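Local structure of Sqt1 (Chaetomium thermophilum, 4ZOY) at residues P28-T33 with L95-P100. The protein probably acts as a dedicated chaperone that captures a nascent ribosomal protein during its translation, using a WD40-repeat beta-propeller. Residues are numbered along the deposited sequence; the frame is centred on the assembly and turned at random.
Sequences PNIVAT and LTFTLP
F97 and L95 both swing CG beside their own backbone N, anti to the carbonyl carbon (chi1 near -73° in both), which sends the phenyl ring and the leucine branch across to strand 30-33. On the other side, I30 sets CG2 anti to its backbone N, and this methyl meets the far end of the ring, CG2 to F97 CZ at 3.8 Å; the two side chains cross at about a right angle, the methyl approaching the ring obliquely. The same ring presents its edge to the A32 backbone, whose N lies near the ring plane, 4.0 Å from F97 CE2. A32 CB fits between the two large residues, 4.1 Å from both F97 CE2 and L95 CD1. Beyond it, L95 CD1 presses against the main chain itself, reaching T33 C at 3.4 Å and A32 O at 3.6 Å. No hydrogen bond joins the segments: the axes of strands 30-33 and 95-97 come within 7.7 Å and run nearly antiparallel at 158°, so this is apolar packing between sheets rather than pairing within one, and every touching residue is buried. This is packing between neighbouring blades of the WD40 beta-propeller, here the innermost strand of one blade, 92-97, against the second strand, 30-36, of the blade before it. Strand 30-36 is paired within its own sheet to strands 18-23 and 45-51, and L95 also rests on A20 and A22 of strand 18-23, while the F97 ring meets that of H24. From the 92-97 blade, L105 of strand 104-109 touches both A32 and F97, and T96 packs on F145 and P147 of strand 142-147 in the following blade.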
# COMPACT_ATOMS: atom_id res chain seq x y z
N PRO A 28 -6.21 -14.74 6.47
CA PRO A 28 -6.83 -13.47 6.06
C PRO A 28 -7.80 -12.93 7.12
O PRO A 28 -8.13 -11.75 7.10
CB PRO A 28 -7.58 -13.84 4.78
CG PRO A 28 -7.05 -15.16 4.35
CD PRO A 28 -6.57 -15.85 5.57
N ASN A 29 -8.24 -13.79 8.03
CA ASN A 29 -9.14 -13.35 9.09
C ASN A 29 -8.44 -12.52 10.17
O ASN A 29 -9.09 -11.86 10.97
CB ASN A 29 -9.81 -14.57 9.74
CG ASN A 29 -8.81 -15.54 10.32
OD1 ASN A 29 -7.95 -16.06 9.61
ND2 ASN A 29 -8.89 -15.77 11.63
N ILE A 30 -7.11 -12.56 10.19
CA ILE A 30 -6.36 -11.81 11.18
C ILE A 30 -5.93 -10.49 10.58
O ILE A 30 -5.12 -10.44 9.66
CB ILE A 30 -5.14 -12.60 11.68
CG1 ILE A 30 -5.60 -13.93 12.30
CG2 ILE A 30 -4.34 -11.78 12.69
CD1 ILE A 30 -4.48 -14.75 12.87
N VAL A 31 -6.50 -9.41 11.10
CA VAL A 31 -6.31 -8.07 10.57
C VAL A 31 -5.98 -7.10 11.70
O VAL A 31 -6.62 -7.13 12.75
CB VAL A 31 -7.56 -7.60 9.82
CG1 VAL A 31 -7.41 -6.16 9.38
CG2 VAL A 31 -7.84 -8.50 8.62
N ALA A 32 -4.98 -6.25 11.48
CA ALA A 32 -4.61 -5.20 12.43
C ALA A 32 -5.01 -3.84 11.89
O ALA A 32 -4.85 -3.56 10.70
CB ALA A 32 -3.12 -5.25 12.72
N THR A 33 -5.52 -2.97 12.76
CA THR A 33 -5.92 -1.63 12.37
C THR A 33 -5.28 -0.62 13.31
O THR A 33 -5.02 -0.93 14.46
CB THR A 33 -7.46 -1.47 12.37
OG1 THR A 33 -7.98 -1.76 13.67
CG2 THR A 33 -8.08 -2.43 11.36
N LEU A 95 1.10 -0.15 9.39
CA LEU A 95 1.07 -1.49 9.97
C LEU A 95 1.49 -2.51 8.95
O LEU A 95 1.11 -2.39 7.78
CB LEU A 95 -0.33 -1.87 10.46
CG LEU A 95 -0.81 -1.17 11.72
CD1 LEU A 95 -2.33 -1.30 11.77
CD2 LEU A 95 -0.17 -1.78 12.95
N THR A 96 2.22 -3.52 9.38
CA THR A 96 2.44 -4.65 8.50
C THR A 96 2.68 -5.94 9.27
O THR A 96 3.28 -5.94 10.35
CB THR A 96 3.60 -4.38 7.53
OG1 THR A 96 3.60 -5.37 6.48
CG2 THR A 96 4.91 -4.41 8.25
N PHE A 97 2.15 -7.03 8.73
CA PHE A 97 2.59 -8.37 9.10
C PHE A 97 3.76 -8.69 8.19
O PHE A 97 3.73 -8.36 7.00
CB PHE A 97 1.49 -9.41 8.93
CG PHE A 97 0.41 -9.34 9.97
CD1 PHE A 97 0.55 -9.99 11.18
CD2 PHE A 97 -0.76 -8.63 9.73
CE1 PHE A 97 -0.45 -9.93 12.15
CE2 PHE A 97 -1.77 -8.57 10.69
CZ PHE A 97 -1.61 -9.22 11.90
N THR A 98 4.80 -9.33 8.71
CA THR A 98 5.93 -9.64 7.85
C THR A 98 5.65 -10.80 6.90
O THR A 98 4.77 -11.63 7.13
CB THR A 98 7.19 -9.96 8.67
OG1 THR A 98 6.90 -10.98 9.65
CG2 THR A 98 7.69 -8.71 9.37
N LEU A 99 6.40 -10.82 5.80
CA LEU A 99 6.42 -11.94 4.86
C LEU A 99 7.58 -12.85 5.25
O LEU A 99 8.57 -12.38 5.81
CB LEU A 99 6.58 -11.42 3.43
CG LEU A 99 5.41 -10.60 2.89
CD1 LEU A 99 5.79 -9.98 1.55
CD2 LEU A 99 4.16 -11.47 2.74
N PRO A 100 7.46 -14.16 4.96
CA PRO A 100 6.38 -14.81 4.23
C PRO A 100 5.19 -15.29 5.06
O PRO A 100 4.16 -15.61 4.45
CB PRO A 100 7.08 -16.03 3.61
CG PRO A 100 8.10 -16.38 4.63
CD PRO A 100 8.61 -15.06 5.14